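Local coordinates for HTH-type transcriptional regulator GadX (PDB 3MKL), which activates about fifteen acid-resistance genes as a DNA-binding transcription regulator of the AraC/XylS family, and can repress gadW under some conditions, at residues His22-Leu26 with Ala27-Ser31; Leu33-Pro37 with Ser38-Lys42; Glu47-Ser50 with Tyr51-Leu55; Leu54-Glu57 with Cys58-Arg62. One frame throughout, in Å; residues are numbered along the deposited sequence.

Contact 1 of 4, residues His22-Leu26 with Ala27-Ser31; sequences HEWTL and ARIAS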
loop_
_atom_site.group_PDB
_atom_site.type_symbol
_atom_site.label_atom_id
_atom_site.label_comp_id
_atom_site.label_asym_id
_atom_site.label_seq_id
_atom_site.Cartn_x
_atom_site.Cartn_y
_atom_site.Cartn_z
ATOM N N HIS A 22 2.082 -8.772 0.855
ATOM C CA HIS A 22 1.043 -9.738 1.241
ATOM C C HIS A 22 -0.315 -9.385 0.664
ATOM O O HIS A 22 -0.709 -8.219 0.581
ATOM C CB HIS A 22 0.918 -9.876 2.768
ATOM C CG HIS A 22 0.159 -11.097 3.215
ATOM N ND1 HIS A 22 0.633 -12.384 3.036
ATOM C CD2 HIS A 22 -1.028 -11.224 3.860
ATOM C CE1 HIS A 22 -0.238 -13.245 3.539
ATOM N NE2 HIS A 22 -1.256 -12.567 4.040
ATOM N N GLU A 23 -1.023 -10.430 0.283
ATOM C CA GLU A 23 -2.410 -10.354 -0.111
ATOM C C GLU A 23 -3.339 -9.901 1.040
ATOM O O GLU A 23 -4.110 -10.688 1.594
ATOM C CB GLU A 23 -2.817 -11.730 -0.642
ATOM C CG GLU A 23 -3.852 -11.668 -1.724
ATOM C CD GLU A 23 -3.638 -10.457 -2.598
ATOM O OE1 GLU A 23 -2.793 -10.539 -3.522
ATOM O OE2 GLU A 23 -4.313 -9.424 -2.325
ATOM N N TRP A 24 -3.289 -8.621 1.400
ATOM C CA TRP A 24 -4.070 -8.188 2.563
ATOM C C TRP A 24 -5.552 -8.067 2.221
ATOM O O TRP A 24 -5.916 -7.523 1.183
ATOM C CB TRP A 24 -3.528 -6.881 3.115
ATOM C CG TRP A 24 -2.220 -7.037 3.828
ATOM C CD1 TRP A 24 -1.002 -6.530 3.441
ATOM C CD2 TRP A 24 -1.990 -7.729 5.073
ATOM N NE1 TRP A 24 -0.025 -6.878 4.365
ATOM C CE2 TRP A 24 -0.605 -7.607 5.372
ATOM C CE3 TRP A 24 -2.818 -8.452 5.953
ATOM C CZ2 TRP A 24 -0.031 -8.172 6.520
ATOM C CZ3 TRP A 24 -2.253 -9.010 7.100
ATOM C CH2 TRP A 24 -0.863 -8.868 7.372
ATOM N N THR A 25 -6.398 -8.618 3.078
ATOM C CA THR A 25 -7.832 -8.428 2.959
ATOM C C THR A 25 -8.294 -7.876 4.303
ATOM O O THR A 25 -7.506 -7.821 5.255
ATOM C CB THR A 25 -8.570 -9.746 2.714
ATOM O OG1 THR A 25 -8.499 -10.543 3.902
ATOM C CG2 THR A 25 -7.969 -10.553 1.500
ATOM N N LEU A 26 -9.572 -7.500 4.384
ATOM C CA LEU A 26 -10.143 -6.924 5.608
ATOM C C LEU A 26 -10.046 -7.923 6.764
ATOM O O LEU A 26 -9.572 -7.576 7.844
ATOM C CB LEU A 26 -11.602 -6.527 5.388
ATOM C CG LEU A 26 -12.407 -6.060 6.597
ATOM C CD1 LEU A 26 -11.943 -4.624 7.057
ATOM C CD2 LEU A 26 -13.950 -6.143 6.313
ATOM N N ALA A 27 -10.502 -9.147 6.512
ATOM C CA ALA A 27 -10.448 -10.244 7.468
ATOM C C ALA A 27 -9.037 -10.572 7.976
ATOM O O ALA A 27 -8.866 -10.896 9.145
ATOM C CB ALA A 27 -11.099 -11.488 6.872
ATOM N N ARG A 28 -8.026 -10.503 7.123
ATOM C CA ARG A 28 -6.674 -10.913 7.556
ATOM C C ARG A 28 -6.009 -9.868 8.426
ATOM O O ARG A 28 -5.345 -10.205 9.408
ATOM C CB ARG A 28 -5.788 -11.270 6.374
ATOM C CG ARG A 28 -6.268 -12.500 5.639
ATOM C CD ARG A 28 -5.745 -12.524 4.238
ATOM N NE ARG A 28 -5.831 -13.876 3.701
ATOM C CZ ARG A 28 -5.656 -14.199 2.421
ATOM N NH1 ARG A 28 -5.398 -13.264 1.514
ATOM N NH2 ARG A 28 -5.727 -15.467 2.047
ATOM N N ILE A 29 -6.190 -8.600 8.062
ATOM C CA ILE A 29 -5.793 -7.481 8.926
ATOM C C ILE A 29 -6.543 -7.593 10.258
ATOM O O ILE A 29 -5.940 -7.540 11.311
ATOM C CB ILE A 29 -6.065 -6.108 8.270
ATOM C CG1 ILE A 29 -5.168 -5.869 7.051
ATOM C CG2 ILE A 29 -5.802 -4.968 9.268
ATOM C CD1 ILE A 29 -5.768 -4.766 6.105
ATOM N N ALA A 30 -7.861 -7.786 10.205
ATOM C CA ALA A 30 -8.695 -7.878 11.409
ATOM C C ALA A 30 -8.266 -9.013 12.323
ATOM O O ALA A 30 -8.267 -8.857 13.543
ATOM C CB ALA A 30 -10.164 -8.045 11.043
ATOM N N SER A 31 -7.905 -10.160 11.753
ATOM C CA SER A 31 -7.456 -11.263 12.595
ATOM C C SER A 31 -6.164 -10.943 13.361
ATOM O O SER A 31 -6.057 -11.240 14.556
ATOM C CB SER A 31 -7.348 -12.569 11.799
ATOM O OG SER A 31 -6.520 -12.369 10.683
#
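The backbone O of Thr25 is gripped twice by the first turn of helix 26-32. Ile29 N donates to it (3.2 Å from Ile29 N to Thr25 O, 176° at the hydrogen), while Arg28 N adds a weak, bent bond. That same Arg28 N-H also reaches Thr25 OG1 at 3.3 Å, the capping bond of this N-cap residue. The hydroxyl can accept because it stands between the backbone N and the carbonyl carbon of its own residue (chi1 69°), facing the helix start.

The Arg28 chain then runs extended past Thr25, its CD 3.4 Å from Thr25 OG1. At its far end NH1 donates to Glu23 O over 2.9 Å; the acceptor lies 20° out of the guanidinium plane, and the donor lies in the carbonyl plane. This ties the inverse gamma turn centred on Glu23 to the helix. The Trp24 ring reaches Ile29, CE3 resting 3.7 Å from Ile29 CG1, and His22 CD2 covers one ring face.

Trp24 NE1 bonds to Asn19 O and the indole packs on Val15 and Ile16 of helix 8-17, while Leu26 and Ile29 touch Leu40 of helix 37-46 and Tyr51 of helix 51-67.

Contact 2 of 4, residues Leu33-Pro37 with Ser38-Lys42; sequences LLMSP and SLLKK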
loop_
_atom_site.group_PDB
_atom_site.type_symbol
_atom_site.label_atom_id
_atom_site.label_comp_id
_atom_site.label_asym_id
_atom_site.label_seq_id
_atom_site.Cartn_x
_atom_site.Cartn_y
_atom_site.Cartn_z
ATOM N N LEU A 33 -5.373 -8.057 14.367
ATOM C CA LEU A 33 -5.691 -7.024 15.338
ATOM C C LEU A 33 -6.602 -7.570 16.429
ATOM O O LEU A 33 -7.028 -6.822 17.334
ATOM C CB LEU A 33 -6.364 -5.848 14.636
ATOM C CG LEU A 33 -5.445 -5.019 13.716
ATOM C CD1 LEU A 33 -6.169 -3.772 13.268
ATOM C CD2 LEU A 33 -4.127 -4.619 14.412
ATOM N N LEU A 34 -6.892 -8.874 16.337
ATOM C CA LEU A 34 -7.847 -9.531 17.230
ATOM C C LEU A 34 -9.216 -8.782 17.243
ATOM O O LEU A 34 -9.750 -8.427 18.315
ATOM C CB LEU A 34 -7.223 -9.695 18.634
ATOM C CG LEU A 34 -5.857 -10.431 18.725
ATOM C CD1 LEU A 34 -5.270 -10.396 20.149
ATOM C CD2 LEU A 34 -5.912 -11.893 18.238
HETATM N N MSE A 35 -9.766 -8.526 16.053
HETATM C CA MSE A 35 -11.054 -7.811 15.916
HETATM C C MSE A 35 -11.888 -8.518 14.894
HETATM O O MSE A 35 -11.322 -9.169 14.012
HETATM C CB MSE A 35 -10.854 -6.381 15.395
HETATM C CG MSE A 35 -10.150 -5.429 16.320
HETATM SE SE MSE A 35 -9.583 -3.873 15.249
HETATM C CE MSE A 35 -11.352 -3.212 14.851
ATOM N N SER A 36 -13.216 -8.369 14.971
ATOM C CA SER A 36 -14.085 -8.831 13.881
ATOM C C SER A 36 -13.896 -7.998 12.598
ATOM O O SER A 36 -13.686 -6.772 12.654
ATOM C CB SER A 36 -15.572 -8.871 14.291
ATOM O OG SER A 36 -16.078 -7.572 14.494
ATOM N N PRO A 37 -13.953 -8.662 11.431
ATOM C CA PRO A 37 -13.926 -7.842 10.220
ATOM C C PRO A 37 -14.952 -6.677 10.252
ATOM O O PRO A 37 -14.597 -5.546 9.886
ATOM C CB PRO A 37 -14.236 -8.849 9.109
ATOM C CG PRO A 37 -13.765 -10.204 9.685
ATOM C CD PRO A 37 -14.101 -10.106 11.141
ATOM N N SER A 38 -16.181 -6.936 10.711
ATOM C CA SER A 38 -17.216 -5.902 10.785
ATOM C C SER A 38 -16.807 -4.729 11.676
ATOM O O SER A 38 -17.024 -3.581 11.314
ATOM C CB SER A 38 -18.532 -6.473 11.306
ATOM O OG SER A 38 -18.955 -7.533 10.472
ATOM N N LEU A 39 -16.238 -5.009 12.845
ATOM C CA LEU A 39 -15.741 -3.922 13.700
ATOM C C LEU A 39 -14.625 -3.130 12.993
ATOM O O LEU A 39 -14.677 -1.888 12.960
ATOM C CB LEU A 39 -15.306 -4.414 15.107
ATOM C CG LEU A 39 -14.834 -3.367 16.140
ATOM C CD1 LEU A 39 -15.986 -2.432 16.587
ATOM C CD2 LEU A 39 -14.213 -4.047 17.352
ATOM N N LEU A 40 -13.659 -3.825 12.383
ATOM C CA LEU A 40 -12.560 -3.102 11.698
ATOM C C LEU A 40 -13.073 -2.204 10.586
ATOM O O LEU A 40 -12.688 -1.041 10.504
ATOM C CB LEU A 40 -11.432 -4.016 11.200
ATOM C CG LEU A 40 -10.284 -3.226 10.516
ATOM C CD1 LEU A 40 -9.532 -2.359 11.509
ATOM C CD2 LEU A 40 -9.324 -4.131 9.708
ATOM N N LYS A 41 -13.983 -2.716 9.770
ATOM C CA LYS A 41 -14.568 -1.898 8.719
ATOM C C LYS A 41 -15.229 -0.674 9.336
ATOM O O LYS A 41 -15.103 0.418 8.822
ATOM C CB LYS A 41 -15.602 -2.693 7.926
ATOM C CG LYS A 41 -16.084 -2.000 6.668
ATOM C CD LYS A 41 -16.855 -2.979 5.770
ATOM C CE LYS A 41 -17.583 -2.198 4.665
ATOM N NZ LYS A 41 -18.455 -3.052 3.810
ATOM N N LYS A 42 -15.929 -0.879 10.445
ATOM C CA LYS A 42 -16.676 0.199 11.095
ATOM C C LYS A 42 -15.727 1.283 11.591
ATOM O O LYS A 42 -15.929 2.452 11.290
ATOM C CB LYS A 42 -17.551 -0.339 12.227
ATOM C CG LYS A 42 -18.579 0.654 12.804
ATOM C CD LYS A 42 -19.542 -0.099 13.747
ATOM C CE LYS A 42 -20.785 0.714 14.110
ATOM N NZ LYS A 42 -21.976 -0.128 14.550
#
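Met35 and Ser36 meet Leu39 and Leu40 at the turn of the first predicted helix-turn-helix motif, where the chain leaves helix 26-32 and enters helix 37-46, the second helix of the motif. Leu34, with positive phi, closes the earlier helix in a Schellman motif; two residues on, Ser36 opens the next one as its N-cap.

The polar contacts all serve that helix start. Ser36 OG accepts from Leu39 N at 3.1 Å, having been turned back over the first turn by a chi1 of 68°, and it also lies close to Leu39 CB. The carbonyl of the same residue is used as well: Leu40 N donates to Ser36 O over 3.0 Å, with 172° at the hydrogen. Ser36 thus takes up two N-H groups, one with its side chain and one with its backbone. One residue further, Lys41 N bonds to Pro37 O at 2.9 Å and the regular helical pattern is under way; Pro37 itself, having no N-H, suits the first turn, where none is needed.

The apolar contacts lie beside the cap. Leu33 CD1 touches Leu40 CD1 at 4.0 Å, the two side chains crossing near a right angle. Leu40 also reaches Met8 and Val12, which joins this turn to helix 8-17. The selenomethionine Met35 bends at its last torsion (chi3 67°), folding its methyl over the helix: CE sits 3.7 Å from Leu39 CG and presses to 3.4 Å from Leu40 CA.

Contact 3 of 4, residues Glu47-Ser50 with Tyr51-Leu55; sequences EETS and YSQLL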
loop_
_atom_site.group_PDB
_atom_site.type_symbol
_atom_site.label_atom_id
_atom_site.label_comp_id
_atom_site.label_asym_id
_atom_site.label_seq_id
_atom_site.Cartn_x
_atom_site.Cartn_y
_atom_site.Cartn_z
ATOM N N GLU A 47 -13.097 7.018 10.465
ATOM C CA GLU A 47 -11.913 7.828 10.096
ATOM C C GLU A 47 -11.825 8.086 8.569
ATOM O O GLU A 47 -10.777 8.488 8.033
ATOM C CB GLU A 47 -10.635 7.150 10.611
ATOM C CG GLU A 47 -10.577 7.066 12.162
ATOM C CD GLU A 47 -9.339 6.339 12.717
ATOM O OE1 GLU A 47 -8.254 6.413 12.087
ATOM O OE2 GLU A 47 -9.448 5.705 13.800
ATOM N N GLU A 48 -12.939 7.837 7.882
ATOM C CA GLU A 48 -13.076 8.127 6.462
ATOM C C GLU A 48 -12.031 7.462 5.575
ATOM O O GLU A 48 -11.454 8.086 4.692
ATOM C CB GLU A 48 -13.127 9.645 6.232
ATOM C CG GLU A 48 -14.406 10.285 6.713
ATOM C CD GLU A 48 -15.646 9.759 6.007
ATOM O OE1 GLU A 48 -15.550 9.237 4.874
ATOM O OE2 GLU A 48 -16.727 9.868 6.594
ATOM N N THR A 49 -11.810 6.175 5.808
ATOM C CA THR A 49 -10.904 5.392 4.978
ATOM C C THR A 49 -11.367 3.928 4.908
ATOM O O THR A 49 -12.341 3.539 5.565
ATOM C CB THR A 49 -9.404 5.488 5.472
ATOM O OG1 THR A 49 -8.509 5.085 4.412
ATOM C CG2 THR A 49 -9.149 4.626 6.743
ATOM N N SER A 50 -10.677 3.120 4.122
ATOM C CA SER A 50 -10.937 1.685 4.127
ATOM C C SER A 50 -9.606 0.978 4.190
ATOM O O SER A 50 -8.545 1.635 4.097
ATOM C CB SER A 50 -11.689 1.264 2.879
ATOM O OG SER A 50 -10.952 1.638 1.739
ATOM N N TYR A 51 -9.649 -0.340 4.361
ATOM C CA TYR A 51 -8.427 -1.115 4.395
ATOM C C TYR A 51 -7.729 -0.975 3.040
ATOM O O TYR A 51 -6.503 -0.830 2.984
ATOM C CB TYR A 51 -8.696 -2.577 4.799
ATOM C CG TYR A 51 -8.975 -3.494 3.637
ATOM C CD1 TYR A 51 -7.921 -4.067 2.915
ATOM C CD2 TYR A 51 -10.281 -3.770 3.238
ATOM C CE1 TYR A 51 -8.163 -4.908 1.817
ATOM C CE2 TYR A 51 -10.539 -4.617 2.145
ATOM C CZ TYR A 51 -9.469 -5.184 1.448
ATOM O OH TYR A 51 -9.684 -6.014 0.377
ATOM N N SER A 52 -8.511 -0.945 1.958
ATOM C CA SER A 52 -7.929 -0.926 0.613
ATOM C C SER A 52 -7.259 0.403 0.284
ATOM O O SER A 52 -6.266 0.430 -0.430
ATOM C CB SER A 52 -8.936 -1.331 -0.464
ATOM O OG SER A 52 -10.132 -0.585 -0.353
ATOM N N GLN A 53 -7.776 1.500 0.825
ATOM C CA GLN A 53 -7.149 2.793 0.622
ATOM C C GLN A 53 -5.836 2.815 1.350
ATOM O O GLN A 53 -4.832 3.277 0.809
ATOM C CB GLN A 53 -8.060 3.946 1.053
ATOM C CG GLN A 53 -9.077 4.269 -0.036
ATOM C CD GLN A 53 -10.104 5.308 0.357
ATOM O OE1 GLN A 53 -10.321 5.573 1.541
ATOM N NE2 GLN A 53 -10.765 5.895 -0.652
ATOM N N LEU A 54 -5.845 2.293 2.569
ATOM C CA LEU A 54 -4.640 2.254 3.386
ATOM C C LEU A 54 -3.585 1.359 2.750
ATOM O O LEU A 54 -2.416 1.708 2.728
ATOM C CB LEU A 54 -4.975 1.818 4.810
ATOM C CG LEU A 54 -5.811 2.843 5.596
ATOM C CD1 LEU A 54 -6.127 2.311 6.974
ATOM C CD2 LEU A 54 -5.114 4.231 5.688
ATOM N N LEU A 55 -4.012 0.211 2.231
ATOM C CA LEU A 55 -3.121 -0.686 1.500
ATOM C C LEU A 55 -2.374 0.066 0.399
ATOM O O LEU A 55 -1.126 0.075 0.356
ATOM C CB LEU A 55 -3.890 -1.888 0.929
ATOM C CG LEU A 55 -3.118 -3.110 0.405
ATOM C CD1 LEU A 55 -2.031 -3.567 1.386
ATOM C CD2 LEU A 55 -4.078 -4.292 0.092
HETATM O O HOH W 1 -8.815 7.213 2.546
#
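Ser50 and Gln53 meet at the start of helix 51-67, where Ser50 is the N-cap. With chi1 at 57°, Ser50 OG swings forward over the first turn and accepts from Gln53 N, a weak bond of 3.3 Å. Its backbone does more: Leu54 N donates to Ser50 O at 3.2 Å, with 163° at the hydrogen.

Thr49 is turned the other way. Its OG1 stands opposite the backbone N (chi1 -161°), which brings the hydroxyl to the Gln53 and Leu54 side and leaves the methyl against Leu54, with CG2 3.8 Å from Leu54 CD1. Gln53 stretches out beyond CG and slides past Thr49 in the opposite direction, carrying OE1 to 3.4 Å from Thr49 OG1. A water lies 2.8 Å from Thr49 OG1; its bridge to Gln53 OE1 is doubtful, that distance being too short. Tyr51 has Ser52 CB 4.2 Å above one ring face.

Just before the cap, Glu48 is the C-prime residue of the Schellman motif that ends helix 37-46. Leu54 and Thr49 pack on Leu44 of that helix and Arg9 of helix 8-17, while the Tyr51 side chain touches Leu44 as well as helix 26-32.

Contact 4 of 4, residues Leu54-Glu57 with Cys58-Arg62; sequences LLTE and CRMQR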
loop_
_atom_site.group_PDB
_atom_site.type_symbol
_atom_site.label_atom_id
_atom_site.label_comp_id
_atom_site.label_asym_id
_atom_site.label_seq_id
_atom_site.Cartn_x
_atom_site.Cartn_y
_atom_site.Cartn_z
ATOM N N LEU A 54 -5.845 2.293 2.569
ATOM C CA LEU A 54 -4.640 2.254 3.386
ATOM C C LEU A 54 -3.585 1.359 2.750
ATOM O O LEU A 54 -2.416 1.708 2.728
ATOM C CB LEU A 54 -4.975 1.818 4.810
ATOM C CG LEU A 54 -5.811 2.843 5.596
ATOM C CD1 LEU A 54 -6.127 2.311 6.974
ATOM C CD2 LEU A 54 -5.114 4.231 5.688
ATOM N N LEU A 55 -4.012 0.211 2.231
ATOM C CA LEU A 55 -3.121 -0.686 1.500
ATOM C C LEU A 55 -2.374 0.066 0.399
ATOM O O LEU A 55 -1.126 0.075 0.356
ATOM C CB LEU A 55 -3.890 -1.888 0.929
ATOM C CG LEU A 55 -3.118 -3.110 0.405
ATOM C CD1 LEU A 55 -2.031 -3.567 1.386
ATOM C CD2 LEU A 55 -4.078 -4.292 0.092
ATOM N N THR A 56 -3.145 0.720 -0.470
ATOM C CA THR A 56 -2.595 1.457 -1.599
ATOM C C THR A 56 -1.581 2.490 -1.127
ATOM O O THR A 56 -0.486 2.562 -1.650
ATOM C CB THR A 56 -3.725 2.110 -2.448
ATOM O OG1 THR A 56 -4.427 1.074 -3.157
ATOM C CG2 THR A 56 -3.184 3.125 -3.426
ATOM N N GLU A 57 -1.949 3.263 -0.122
ATOM C CA GLU A 57 -1.098 4.322 0.381
ATOM C C GLU A 57 0.237 3.792 0.914
ATOM O O GLU A 57 1.295 4.337 0.609
ATOM C CB GLU A 57 -1.864 5.131 1.422
ATOM C CG GLU A 57 -2.868 6.088 0.757
ATOM C CD GLU A 57 -4.146 6.328 1.558
ATOM O OE1 GLU A 57 -4.143 6.192 2.807
ATOM O OE2 GLU A 57 -5.156 6.690 0.924
ATOM N N CYS A 58 0.168 2.706 1.680
ATOM C CA CYS A 58 1.344 1.989 2.144
ATOM C C CYS A 58 2.197 1.529 0.957
ATOM O O CYS A 58 3.413 1.622 0.973
ATOM C CB CYS A 58 0.903 0.777 2.961
ATOM S SG CYS A 58 0.240 1.167 4.588
ATOM N N ARG A 59 1.548 1.036 -0.083
ATOM C CA ARG A 59 2.296 0.534 -1.206
ATOM C C ARG A 59 2.952 1.670 -2.004
ATOM O O ARG A 59 4.083 1.518 -2.478
ATOM C CB ARG A 59 1.422 -0.365 -2.094
ATOM C CG ARG A 59 1.134 -1.679 -1.443
ATOM C CD ARG A 59 0.129 -2.527 -2.195
ATOM N NE ARG A 59 0.234 -3.876 -1.672
ATOM C CZ ARG A 59 -0.642 -4.845 -1.875
ATOM N NH1 ARG A 59 -0.416 -6.027 -1.346
ATOM N NH2 ARG A 59 -1.722 -4.635 -2.610
HETATM N N MSE A 60 2.270 2.807 -2.150
HETATM C CA MSE A 60 2.903 3.953 -2.823
HETATM C C MSE A 60 4.075 4.484 -2.023
HETATM O O MSE A 60 5.066 4.941 -2.593
HETATM C CB MSE A 60 1.909 5.076 -3.126
HETATM C CG MSE A 60 0.815 4.697 -4.081
HETATM SE SE MSE A 60 1.443 4.043 -5.798
HETATM C CE MSE A 60 1.416 2.130 -5.581
ATOM N N GLN A 61 3.966 4.414 -0.704
ATOM C CA GLN A 61 5.027 4.915 0.148
ATOM C C GLN A 61 6.277 4.047 0.013
ATOM O O GLN A 61 7.405 4.569 0.014
ATOM C CB GLN A 61 4.539 5.024 1.596
ATOM C CG GLN A 61 3.601 6.231 1.814
ATOM C CD GLN A 61 3.082 6.360 3.247
ATOM O OE1 GLN A 61 2.844 5.372 3.929
ATOM N NE2 GLN A 61 2.899 7.588 3.697
ATOM N N ARG A 62 6.076 2.735 -0.126
ATOM C CA ARG A 62 7.178 1.787 -0.302
ATOM C C ARG A 62 7.789 1.914 -1.690
ATOM O O ARG A 62 9.008 1.785 -1.854
ATOM C CB ARG A 62 6.713 0.351 -0.056
ATOM C CG ARG A 62 7.833 -0.688 -0.031
ATOM C CD ARG A 62 8.783 -0.497 1.161
ATOM N NE ARG A 62 8.058 -0.289 2.418
ATOM C CZ ARG A 62 7.908 -1.206 3.377
ATOM N NH1 ARG A 62 8.443 -2.413 3.245
ATOM N NH2 ARG A 62 7.225 -0.908 4.474
#
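The guanidinium of Arg59 lies against Leu55 on the turn before it, with Leu55 CD1 3.7 Å above the centre of one face and Leu55 CD2 3.6 Å from Arg59 NH2. Both residues sit in the middle of helix 51-67, the long helix that joins the two helix-turn-helix units of an AraC/XylS-type DNA-binding domain. Leu55 can do this because its CG stands opposite the backbone N (chi1 -166°), and Arg59 because its chain runs extended from CG to NE; the two side chains meet at a slant. Arg59 NH1 donates to Ile20 O, and the guanidinium also makes a cation-pi contact with Tyr83, so a charged end in a buried place is well provided with partners.

Beneath the side chains the helix keeps its regular backbone bonds. Cys58 N donates to Leu54 O at 3.0 Å, Arg59 N to Leu55 O at 2.9 Å, and Met60 N to Thr56 O at 2.8 Å.

Other sides of the helix meet different neighbours. Cys58 packs on Cys13 of helix 8-17 and on Ile20. The selenomethionine Met60 and Thr56 touch helix 86-97, through Phe93 and Tyr96 for the former and Val92 for the latter. Met60 CG lies 3.5 Å from Thr56 O. One residue on, Gln61 N bonds to Glu57 O, and Gln61 CG lies 3.2 Å from that same oxygen.

Contacts 1, 2 and 3 each mark the start of a helix with a serine or threonine N-cap, at helices 26-32, 37-46 and 51-67 in turn; contact 4 continues the last of these and shares Leu54 and Leu55 with contact 3. Contacts 1 and 2, about 10 Å apart between centres, cover much of the first predicted DNA-binding motif: Ala30 O to Met35 N (2.9 Å) is a probable hydrogen bond between them, and Ile29 CG2 packs 3.6 Å from Leu40 CD2. Contact 1 also reaches the long helix, with Trp24 CD1 3.8 Å from Leu55 CD1. Contacts 2 and 4 stay apart, their nearest atoms about 7 Å from each other.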